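Local coordinates for protein L-glyceraldehyde 3-phosphate reductase (Clostridium beijerinckii, PDB 6HG6) that binds NADPH and probably uses it to reduce aldehydes such as furfural, at residues Y42-E47 against S300-I305; F53-T58 against E307-V312; S284-D289 against T293-G298. All blocks are in the same frame, centred on the assembly; numbering follows the deposited sequence.

Interaction 1 of 3, residues Y42-E47 against S300-I305. With NDP (NADPH dihydro-nicotinamide-adenine-dinucleotide phosphate), chain B.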
# COMPACT_ATOMS: atom_id res chain seq x y z
N TYR A 42 6.20 -16.59 -13.65
CA TYR A 42 7.38 -15.74 -13.38
C TYR A 42 7.54 -14.62 -14.43
O TYR A 42 7.85 -13.48 -14.04
CB TYR A 42 8.63 -16.60 -13.26
CG TYR A 42 9.81 -15.76 -12.84
CD1 TYR A 42 9.82 -15.15 -11.61
CD2 TYR A 42 10.85 -15.52 -13.71
CE1 TYR A 42 10.88 -14.35 -11.22
CE2 TYR A 42 11.92 -14.72 -13.35
CZ TYR A 42 11.93 -14.14 -12.09
OH TYR A 42 12.98 -13.33 -11.71
N ASN A 43 7.41 -14.94 -15.71
CA ASN A 43 7.50 -13.91 -16.79
C ASN A 43 6.42 -12.83 -16.60
O ASN A 43 6.76 -11.65 -16.80
CB ASN A 43 7.53 -14.54 -18.18
CG ASN A 43 8.84 -15.27 -18.45
OD1 ASN A 43 8.86 -16.28 -19.15
ND2 ASN A 43 9.93 -14.79 -17.89
N ASN A 44 5.20 -13.18 -16.16
CA ASN A 44 4.15 -12.17 -15.92
C ASN A 44 4.54 -11.29 -14.72
O ASN A 44 4.34 -10.09 -14.80
CB ASN A 44 2.76 -12.75 -15.69
CG ASN A 44 1.69 -11.67 -15.75
OD1 ASN A 44 1.50 -11.01 -16.78
ND2 ASN A 44 1.00 -11.45 -14.64
N MET A 45 5.05 -11.88 -13.63
CA MET A 45 5.43 -11.09 -12.43
C MET A 45 6.51 -10.08 -12.82
O MET A 45 6.42 -8.93 -12.39
CB MET A 45 5.99 -11.97 -11.32
CG MET A 45 4.95 -12.92 -10.78
SD MET A 45 5.63 -13.84 -9.37
CE MET A 45 6.12 -15.37 -10.16
N LYS A 46 7.53 -10.53 -13.55
CA LYS A 46 8.61 -9.62 -14.02
C LYS A 46 8.01 -8.49 -14.83
O LYS A 46 8.36 -7.35 -14.54
CB LYS A 46 9.65 -10.32 -14.91
CG LYS A 46 10.74 -11.05 -14.16
CD LYS A 46 11.51 -12.01 -15.02
CE LYS A 46 12.00 -11.43 -16.32
NZ LYS A 46 12.45 -12.49 -17.25
N GLU A 47 7.15 -8.81 -15.80
CA GLU A 47 6.56 -7.78 -16.68
C GLU A 47 5.74 -6.81 -15.86
O GLU A 47 5.74 -5.60 -16.19
CB GLU A 47 5.75 -8.41 -17.82
CG GLU A 47 6.65 -9.07 -18.82
CD GLU A 47 7.69 -8.14 -19.44
OE1 GLU A 47 7.31 -7.00 -19.81
OE2 GLU A 47 8.89 -8.54 -19.54
N SER A 300 -3.01 -7.97 -12.37
CA SER A 300 -2.74 -9.31 -12.95
C SER A 300 -2.09 -9.13 -14.32
O SER A 300 -1.47 -10.08 -14.82
CB SER A 300 -4.00 -10.17 -13.03
OG SER A 300 -5.04 -9.49 -13.71
N LYS A 301 -2.25 -7.96 -14.93
CA LYS A 301 -1.72 -7.74 -16.30
C LYS A 301 -1.23 -6.30 -16.42
O LYS A 301 -1.74 -5.40 -15.75
CB LYS A 301 -2.75 -8.19 -17.33
CG LYS A 301 -4.06 -7.42 -17.35
CD LYS A 301 -5.10 -8.07 -18.26
CE LYS A 301 -6.35 -7.23 -18.44
NZ LYS A 301 -7.45 -8.01 -19.05
N PRO A 302 -0.17 -6.08 -17.23
CA PRO A 302 0.45 -4.76 -17.40
C PRO A 302 -0.53 -3.65 -17.82
O PRO A 302 -0.41 -2.54 -17.31
CB PRO A 302 1.45 -4.98 -18.55
CG PRO A 302 1.81 -6.46 -18.40
CD PRO A 302 0.48 -7.11 -18.06
N SER A 303 -1.53 -3.96 -18.62
CA SER A 303 -2.50 -2.95 -19.11
C SER A 303 -3.18 -2.28 -17.91
O SER A 303 -3.55 -1.10 -18.04
CB SER A 303 -3.52 -3.55 -20.07
OG SER A 303 -4.22 -4.61 -19.45
N GLN A 304 -3.37 -2.98 -16.79
CA GLN A 304 -4.04 -2.38 -15.61
C GLN A 304 -3.15 -1.31 -15.00
O GLN A 304 -3.68 -0.28 -14.58
CB GLN A 304 -4.44 -3.42 -14.58
CG GLN A 304 -5.53 -4.33 -15.13
CD GLN A 304 -5.74 -5.54 -14.27
OE1 GLN A 304 -4.84 -5.94 -13.53
NE2 GLN A 304 -6.89 -6.18 -14.44
N ILE A 305 -1.84 -1.54 -14.96
CA ILE A 305 -0.91 -0.51 -14.45
C ILE A 305 -1.01 0.72 -15.36
O ILE A 305 -1.16 1.84 -14.87
CB ILE A 305 0.50 -1.09 -14.37
CG1 ILE A 305 0.51 -2.27 -13.40
CG2 ILE A 305 1.50 -0.02 -13.96
CD1 ILE A 305 1.83 -2.97 -13.23
PA NDP B . -6.93 -2.83 -5.60
O1A NDP B . -8.12 -2.46 -4.77
O2A NDP B . -6.16 -1.87 -6.44
O5B NDP B . -7.28 -4.14 -6.48
C5B NDP B . -6.28 -4.67 -7.39
C4B NDP B . -6.94 -5.60 -8.37
O4B NDP B . -8.00 -4.87 -9.04
C3B NDP B . -6.06 -6.16 -9.49
O3B NDP B . -5.39 -7.37 -9.14
C2B NDP B . -7.10 -6.40 -10.58
O2B NDP B . -7.77 -7.61 -10.26
C1B NDP B . -8.03 -5.21 -10.40
N9A NDP B . -7.68 -4.01 -11.15
C8A NDP B . -6.58 -3.21 -10.97
N7A NDP B . -6.57 -2.16 -11.76
C5A NDP B . -7.73 -2.28 -12.50
C6A NDP B . -8.29 -1.47 -13.52
N6A NDP B . -7.73 -0.35 -13.96
N1A NDP B . -9.48 -1.87 -14.05
C2A NDP B . -10.04 -3.00 -13.59
N3A NDP B . -9.60 -3.83 -12.64
C4A NDP B . -8.43 -3.41 -12.13
O3 NDP B . -5.80 -3.41 -4.60
PN NDP B . -5.62 -4.74 -3.73
O1N NDP B . -5.04 -5.77 -4.64
O2N NDP B . -6.84 -5.05 -2.93
O5D NDP B . -4.48 -4.25 -2.71
C5D NDP B . -3.35 -3.52 -3.26
C4D NDP B . -2.16 -3.69 -2.34
O4D NDP B . -2.48 -3.15 -1.05
C3D NDP B . -1.74 -5.12 -2.02
O3D NDP B . -1.00 -5.68 -3.10
C2D NDP B . -0.91 -4.88 -0.76
O2D NDP B . 0.37 -4.41 -1.10
C1D NDP B . -1.71 -3.79 -0.04
N1N NDP B . -2.62 -4.35 0.99
C2N NDP B . -2.36 -4.13 2.32
C3N NDP B . -2.99 -4.82 3.31
C7N NDP B . -2.64 -4.52 4.75
O7N NDP B . -1.72 -3.74 5.03
N7N NDP B . -3.35 -5.15 5.68
C4N NDP B . -4.00 -5.86 2.90
C5N NDP B . -4.35 -5.87 1.47
C6N NDP B . -3.73 -5.09 0.61
P2B NDP B . -8.32 -8.50 -11.50
O1X NDP B . -7.51 -8.32 -12.77
O2X NDP B . -8.25 -9.93 -10.98
O3X NDP B . -9.75 -8.00 -11.64
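Asn44 makes the polar link to Ser300, its ND2 giving a hydrogen bond of 2.8 Å to Ser300 O. With CG anti to the backbone N (chi1 -168°), the short amide leaves the helix toward the turn at Ser300 and meets the carbonyl from above its plane, 37° out of it. Asparagine suits the place because it can donate across the gap without bringing a charge. One turn on, Glu47 takes part through its aliphatic base: its CB lies 4.4 Å from Pro302 CG, a loose apolar touch that leaves the carboxylate to an exposed position. Proline fits near the start of helix 302-308, where a missing N-H costs little.

The segment that Asn44 holds also binds the cofactor. Ser300 OG bonds the 2'-phosphate oxygen O1X of NADPH at 2.9 Å, and Gln304 NE2 reaches the same oxygen at 2.8 Å. Gln304 OE1 in turn accepts from Ser300 N, which fixes the rotation of its amide.

Pro302 and Ile305 pack on Leu48 and Thr51 of helix 42-54, whose other flank, at Tyr42 and Lys46, touches helix 72-85.

Interaction 2 of 3, residues F53-T58 against E307-V312; sequences FDNGIT and ENVGIV. With NDP (NADPH dihydro-nicotinamide-adenine-dinucleotide phosphate), chain B.
Val309 meets both Ile57 and Asn55, one methyl for each. Its chi1 of -71° sets CG1 beside the backbone N, and this methyl lies 3.8 Å from Ile57 CD1. CG2 falls between the backbone N and the carbonyl carbon and comes 4.2 Å from Asn55 CB, the two side chains crossing at about a right angle. Ile57 reaches over because its chain runs straight on beyond CG1 (chi2 169°), so that CD1 comes nearer than its CB would suggest. Branched aliphatics suit the spot: Ile57 also packs on Ile28 and Phe30 of strand 28-31 and on Ile305.

The turn carrying Ile57 is a Schellman motif ending helix 42-54: Ile57 N bonds Ala52 O, and Gly56 N bonds Phe53 O at 3.0 Å. Gly56, at the C-prime position, takes a positive phi that glycine adopts easily. In this (beta/alpha)8 barrel the turn leads the chain from the helix into strand 59-61, while Ile57 O lies in plane at the edge of the Phe53 ring.

On helix 302-308, Glu307 and Asn308 turn to the adenine of NADPH instead. Glu307 is extended, CG anti to the backbone N, and its OE2 accepts from N6A at 2.9 Å in a nearly straight bond (176°); Thr277 OG1 holds the same oxygen. Asn308 presents its amide to the Hoogsteen edge of the base: ND2 donates to N7A at 3.0 Å. Its OD1 faces N6A at a modelled distance too short to be certain, though consistent with a primary amide matching the base with both its ends.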
# COMPACT_ATOMS: atom_id res chain seq x y z
N PHE A 53 7.70 0.10 -12.76
CA PHE A 53 8.90 0.97 -12.66
C PHE A 53 9.01 1.85 -13.90
O PHE A 53 9.38 3.02 -13.77
CB PHE A 53 10.15 0.14 -12.39
CG PHE A 53 11.38 0.94 -12.05
CD1 PHE A 53 11.35 1.82 -10.99
CD2 PHE A 53 12.56 0.76 -12.74
CE1 PHE A 53 12.47 2.60 -10.68
CE2 PHE A 53 13.68 1.52 -12.44
CZ PHE A 53 13.63 2.43 -11.40
N ASP A 54 8.73 1.31 -15.09
CA ASP A 54 8.86 2.09 -16.34
C ASP A 54 7.90 3.28 -16.33
O ASP A 54 8.13 4.20 -17.10
CB ASP A 54 8.60 1.23 -17.58
CG ASP A 54 9.77 0.35 -17.99
OD1 ASP A 54 10.83 0.47 -17.40
OD2 ASP A 54 9.59 -0.38 -19.00
N ASN A 55 6.81 3.20 -15.54
CA ASN A 55 5.76 4.25 -15.43
C ASN A 55 5.95 5.08 -14.16
O ASN A 55 5.03 5.84 -13.79
CB ASN A 55 4.38 3.60 -15.50
CG ASN A 55 4.10 3.18 -16.92
OD1 ASN A 55 4.31 2.02 -17.29
ND2 ASN A 55 3.79 4.13 -17.76
N GLY A 56 7.11 4.96 -13.52
CA GLY A 56 7.50 5.80 -12.37
C GLY A 56 7.04 5.30 -11.04
O GLY A 56 7.28 5.99 -10.05
N ILE A 57 6.47 4.09 -10.97
CA ILE A 57 6.11 3.48 -9.67
C ILE A 57 7.41 2.97 -9.04
O ILE A 57 7.98 1.98 -9.51
CB ILE A 57 5.04 2.40 -9.79
CG1 ILE A 57 3.80 3.02 -10.42
CG2 ILE A 57 4.77 1.88 -8.42
CD1 ILE A 57 2.75 1.99 -10.83
N THR A 58 7.85 3.65 -7.98
CA THR A 58 9.14 3.35 -7.34
C THR A 58 8.93 2.55 -6.07
O THR A 58 9.96 2.24 -5.39
CB THR A 58 9.87 4.66 -7.03
OG1 THR A 58 9.02 5.49 -6.23
CG2 THR A 58 10.25 5.36 -8.30
N GLU A 307 -3.30 1.80 -17.46
CA GLU A 307 -4.57 2.57 -17.30
C GLU A 307 -4.53 3.33 -15.97
O GLU A 307 -4.98 4.47 -15.89
CB GLU A 307 -5.78 1.63 -17.30
CG GLU A 307 -7.07 2.29 -16.76
CD GLU A 307 -8.39 1.56 -17.01
OE1 GLU A 307 -8.70 1.26 -18.23
OE2 GLU A 307 -9.11 1.27 -15.99
N ASN A 308 -4.07 2.72 -14.91
CA ASN A 308 -4.24 3.31 -13.57
C ASN A 308 -3.32 4.51 -13.37
O ASN A 308 -3.69 5.36 -12.57
CB ASN A 308 -3.98 2.31 -12.45
CG ASN A 308 -5.03 1.23 -12.32
OD1 ASN A 308 -6.07 1.28 -13.00
ND2 ASN A 308 -4.73 0.25 -11.47
N VAL A 309 -2.17 4.59 -14.05
CA VAL A 309 -1.18 5.66 -13.70
C VAL A 309 -1.66 7.02 -14.22
O VAL A 309 -1.15 8.01 -13.71
CB VAL A 309 0.27 5.35 -14.10
CG1 VAL A 309 0.84 4.24 -13.21
CG2 VAL A 309 0.46 5.06 -15.58
N GLY A 310 -2.63 7.09 -15.14
CA GLY A 310 -3.18 8.39 -15.57
C GLY A 310 -3.94 9.09 -14.44
O GLY A 310 -4.06 10.30 -14.46
N ILE A 311 -4.44 8.36 -13.47
CA ILE A 311 -5.40 8.86 -12.43
C ILE A 311 -4.75 9.94 -11.57
O ILE A 311 -5.49 10.86 -11.14
CB ILE A 311 -5.94 7.70 -11.59
CG1 ILE A 311 -4.87 7.13 -10.66
CG2 ILE A 311 -6.53 6.63 -12.48
CD1 ILE A 311 -4.75 7.86 -9.33
N VAL A 312 -3.43 9.83 -11.33
CA VAL A 312 -2.65 10.82 -10.52
C VAL A 312 -2.81 12.23 -11.12
O VAL A 312 -2.44 13.19 -10.43
CB VAL A 312 -1.14 10.46 -10.37
CG1 VAL A 312 -0.97 9.02 -9.95
CG2 VAL A 312 -0.33 10.73 -11.63
PA NDP B . -6.93 -2.83 -5.60
O1A NDP B . -8.12 -2.46 -4.77
O2A NDP B . -6.16 -1.87 -6.44
O5B NDP B . -7.28 -4.14 -6.48
C5B NDP B . -6.28 -4.67 -7.39
C4B NDP B . -6.94 -5.60 -8.37
O4B NDP B . -8.00 -4.87 -9.04
C3B NDP B . -6.06 -6.16 -9.49
O3B NDP B . -5.39 -7.37 -9.14
C2B NDP B . -7.10 -6.40 -10.58
O2B NDP B . -7.77 -7.61 -10.26
C1B NDP B . -8.03 -5.21 -10.40
N9A NDP B . -7.68 -4.01 -11.15
C8A NDP B . -6.58 -3.21 -10.97
N7A NDP B . -6.57 -2.16 -11.76
C5A NDP B . -7.73 -2.28 -12.50
C6A NDP B . -8.29 -1.47 -13.52
N6A NDP B . -7.73 -0.35 -13.96
N1A NDP B . -9.48 -1.87 -14.05
C2A NDP B . -10.04 -3.00 -13.59
N3A NDP B . -9.60 -3.83 -12.64
C4A NDP B . -8.43 -3.41 -12.13
O3 NDP B . -5.80 -3.41 -4.60
PN NDP B . -5.62 -4.74 -3.73
O1N NDP B . -5.04 -5.77 -4.64
O2N NDP B . -6.84 -5.05 -2.93
O5D NDP B . -4.48 -4.25 -2.71
C5D NDP B . -3.35 -3.52 -3.26
C4D NDP B . -2.16 -3.69 -2.34
O4D NDP B . -2.48 -3.15 -1.05
C3D NDP B . -1.74 -5.12 -2.02
O3D NDP B . -1.00 -5.68 -3.10
C2D NDP B . -0.91 -4.88 -0.76
O2D NDP B . 0.37 -4.41 -1.10
C1D NDP B . -1.71 -3.79 -0.04
N1N NDP B . -2.62 -4.35 0.99
C2N NDP B . -2.36 -4.13 2.32
C3N NDP B . -2.99 -4.82 3.31
C7N NDP B . -2.64 -4.52 4.75
O7N NDP B . -1.72 -3.74 5.03
N7N NDP B . -3.35 -5.15 5.68
C4N NDP B . -4.00 -5.86 2.90
C5N NDP B . -4.35 -5.87 1.47
C6N NDP B . -3.73 -5.09 0.61
P2B NDP B . -8.32 -8.50 -11.50
O1X NDP B . -7.51 -8.32 -12.77
O2X NDP B . -8.25 -9.93 -10.98
O3X NDP B . -9.75 -8.00 -11.64

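Interaction 3 of 3, residues S284-D289 against T293-G298. With NDP (NADPH dihydro-nicotinamide-adenine-dinucleotide phosphate), chain B.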
# COMPACT_ATOMS: atom_id res chain seq x y z
N SER A 284 -8.46 8.09 -8.07
CA SER A 284 -8.39 9.57 -7.95
C SER A 284 -9.06 10.00 -6.64
O SER A 284 -8.52 10.89 -5.97
CB SER A 284 -9.00 10.26 -9.09
OG SER A 284 -8.33 9.90 -10.28
N TRP A 285 -10.18 9.40 -6.27
CA TRP A 285 -10.92 9.83 -5.07
C TRP A 285 -10.08 9.58 -3.81
O TRP A 285 -10.02 10.45 -2.92
CB TRP A 285 -12.29 9.14 -5.05
CG TRP A 285 -13.12 9.54 -3.88
CD1 TRP A 285 -14.07 10.51 -3.87
CD2 TRP A 285 -13.09 8.99 -2.56
NE1 TRP A 285 -14.62 10.60 -2.63
CE2 TRP A 285 -14.06 9.69 -1.80
CE3 TRP A 285 -12.37 7.97 -1.94
CZ2 TRP A 285 -14.29 9.44 -0.46
CZ3 TRP A 285 -12.62 7.72 -0.60
CH2 TRP A 285 -13.58 8.42 0.11
N VAL A 286 -9.45 8.43 -3.70
CA VAL A 286 -8.63 8.12 -2.51
C VAL A 286 -7.52 9.16 -2.34
O VAL A 286 -7.12 9.40 -1.18
CB VAL A 286 -8.10 6.68 -2.63
CG1 VAL A 286 -6.94 6.45 -1.77
CG2 VAL A 286 -9.21 5.69 -2.34
N LEU A 287 -7.01 9.73 -3.42
CA LEU A 287 -5.90 10.73 -3.42
C LEU A 287 -6.40 12.17 -3.33
O LEU A 287 -5.57 13.09 -3.42
CB LEU A 287 -5.10 10.57 -4.72
CG LEU A 287 -4.21 9.33 -4.79
CD1 LEU A 287 -3.66 9.19 -6.20
CD2 LEU A 287 -3.09 9.33 -3.77
N LYS A 288 -7.69 12.41 -3.21
CA LYS A 288 -8.19 13.80 -3.35
C LYS A 288 -7.61 14.71 -2.25
O LYS A 288 -7.49 15.93 -2.51
CB LYS A 288 -9.71 13.82 -3.38
CG LYS A 288 -10.46 13.53 -2.09
CD LYS A 288 -11.93 13.37 -2.39
CE LYS A 288 -12.85 13.43 -1.19
NZ LYS A 288 -12.31 12.87 0.03
N ASP A 289 -7.49 14.20 -1.05
CA ASP A 289 -7.01 14.95 0.15
C ASP A 289 -5.49 14.78 0.29
O ASP A 289 -4.98 13.66 0.19
CB ASP A 289 -7.76 14.51 1.40
CG ASP A 289 -9.26 14.74 1.30
OD1 ASP A 289 -9.69 15.85 0.85
OD2 ASP A 289 -10.00 13.80 1.60
N THR A 293 -1.05 10.02 1.02
CA THR A 293 0.22 10.17 0.27
C THR A 293 0.17 9.41 -1.06
O THR A 293 0.53 9.95 -2.10
CB THR A 293 1.38 9.64 1.10
OG1 THR A 293 1.29 10.15 2.43
CG2 THR A 293 2.71 9.96 0.45
N SER A 294 -0.34 8.20 -1.02
CA SER A 294 -0.26 7.25 -2.15
C SER A 294 -1.42 6.28 -2.09
O SER A 294 -2.00 6.05 -1.02
CB SER A 294 1.04 6.47 -2.06
OG SER A 294 1.28 5.67 -3.20
N VAL A 295 -1.77 5.77 -3.25
CA VAL A 295 -2.76 4.67 -3.31
C VAL A 295 -2.02 3.42 -3.80
O VAL A 295 -1.28 3.49 -4.82
CB VAL A 295 -3.97 5.02 -4.18
CG1 VAL A 295 -3.55 5.33 -5.61
CG2 VAL A 295 -5.00 3.90 -4.14
N LEU A 296 -2.27 2.33 -3.11
CA LEU A 296 -1.61 1.06 -3.38
C LEU A 296 -2.51 0.21 -4.25
O LEU A 296 -3.68 -0.06 -3.86
CB LEU A 296 -1.32 0.56 -1.96
CG LEU A 296 -0.36 -0.56 -1.74
CD1 LEU A 296 0.87 -0.51 -2.62
CD2 LEU A 296 -0.05 -0.62 -0.28
N ILE A 297 -2.08 -0.06 -5.49
CA ILE A 297 -2.83 -0.89 -6.48
C ILE A 297 -2.21 -2.29 -6.59
O ILE A 297 -1.04 -2.49 -6.27
CB ILE A 297 -2.87 -0.27 -7.89
CG1 ILE A 297 -1.48 -0.28 -8.56
CG2 ILE A 297 -3.47 1.11 -7.82
CD1 ILE A 297 -1.46 0.02 -10.04
N GLY A 298 -3.00 -3.19 -7.15
CA GLY A 298 -2.56 -4.53 -7.58
C GLY A 298 -2.82 -4.63 -9.05
O GLY A 298 -3.56 -3.79 -9.58
PA NDP B . -6.93 -2.83 -5.60
O1A NDP B . -8.12 -2.46 -4.77
O2A NDP B . -6.16 -1.87 -6.44
O5B NDP B . -7.28 -4.14 -6.48
C5B NDP B . -6.28 -4.67 -7.39
C4B NDP B . -6.94 -5.60 -8.37
O4B NDP B . -8.00 -4.87 -9.04
C3B NDP B . -6.06 -6.16 -9.49
O3B NDP B . -5.39 -7.37 -9.14
C2B NDP B . -7.10 -6.40 -10.58
O2B NDP B . -7.77 -7.61 -10.26
C1B NDP B . -8.03 -5.21 -10.40
N9A NDP B . -7.68 -4.01 -11.15
C8A NDP B . -6.58 -3.21 -10.97
N7A NDP B . -6.57 -2.16 -11.76
C5A NDP B . -7.73 -2.28 -12.50
C6A NDP B . -8.29 -1.47 -13.52
N6A NDP B . -7.73 -0.35 -13.96
N1A NDP B . -9.48 -1.87 -14.05
C2A NDP B . -10.04 -3.00 -13.59
N3A NDP B . -9.60 -3.83 -12.64
C4A NDP B . -8.43 -3.41 -12.13
O3 NDP B . -5.80 -3.41 -4.60
PN NDP B . -5.62 -4.74 -3.73
O1N NDP B . -5.04 -5.77 -4.64
O2N NDP B . -6.84 -5.05 -2.93
O5D NDP B . -4.48 -4.25 -2.71
C5D NDP B . -3.35 -3.52 -3.26
C4D NDP B . -2.16 -3.69 -2.34
O4D NDP B . -2.48 -3.15 -1.05
C3D NDP B . -1.74 -5.12 -2.02
O3D NDP B . -1.00 -5.68 -3.10
C2D NDP B . -0.91 -4.88 -0.76
O2D NDP B . 0.37 -4.41 -1.10
C1D NDP B . -1.71 -3.79 -0.04
N1N NDP B . -2.62 -4.35 0.99
C2N NDP B . -2.36 -4.13 2.32
C3N NDP B . -2.99 -4.82 3.31
C7N NDP B . -2.64 -4.52 4.75
O7N NDP B . -1.72 -3.74 5.03
N7N NDP B . -3.35 -5.15 5.68
C4N NDP B . -4.00 -5.86 2.90
C5N NDP B . -4.35 -5.87 1.47
C6N NDP B . -3.73 -5.09 0.61
P2B NDP B . -8.32 -8.50 -11.50
O1X NDP B . -7.51 -8.32 -12.77
O2X NDP B . -8.25 -9.93 -10.98
O3X NDP B . -9.75 -8.00 -11.64
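Next to Val286, which touches Val295 across the contact, stands the flat indole of Trp285. Lys288 NZ lies over one of its faces, 3.8 Å above the plane and offset toward the rim, and Val286 CG2 sits at the edge in the plane of the ring. The indole also meets the ring of Tyr196 and touches Leu322 and Ile325 of helix 319-329, so a large aromatic bridges several elements there. The amine of Lys288 is held by Asp289 OD2 in a salt bridge of 2.9 Å, on the syn side but 34° out of the carboxylate plane; Lys209 is a second partner of that oxygen.

The contact proper is aliphatic and converges on Val295. Because CG2 is anti to the backbone N and CG1 lies between N and the carbonyl carbon (chi1 60°), the two methyls serve different partners. CG2 meets Val286 CG1 at 4.0 Å, and CG1 meets Leu287 CD1 at 3.9 Å, each pair of side chains crossing at about a right angle. The other branch of Leu287 lies against the strand backbone, with CD2 3.8 Å from Val295 N. Beta-branched valine suits the extended strand, and leucine has the length to reach it from the helix end.

This packs helix 278-286 against strand 294-297, the last strand of the barrel. Further along, Leu296 CG rests 3.4 Å from O4D of NADPH, and Gly298 N gives a weak bond to O2A, its lack of a side chain suiting the nearness of the pyrophosphate.

No hydrogen bond joins the two segments: shape and hydrophobic burial hold the end of the helix and the residue after it to the strand, while polar groups such as Ser294 OG, bonded to Pro26 O, find partners elsewhere.

Overall arrangement
The three contacts pass from surface to core. Interaction 1 lies at the surface and relies on a side-chain-to-backbone hydrogen bond; interaction 2 is partly buried and mainly aliphatic; interaction 3 is buried, held by aliphatic packing with no hydrogen bond between its segments. Interactions 1 and 2 involve the same two helices, 42-54 and 302-308, interaction 1 near their starts and interaction 2 around their C-terminal ends, and meet where Ile305 CG2 packs on Ile57 CD1. Interaction 3 belongs to the strand just before helix 302-308 and touches interaction 2 through Ile311, whose CD1 packs on Leu287 and whose O probably bonds Ser284 OG. Along 294-308 the chain meets NADPH in turn at nicotinamide ribose, pyrophosphate, 2'-phosphate and adenine.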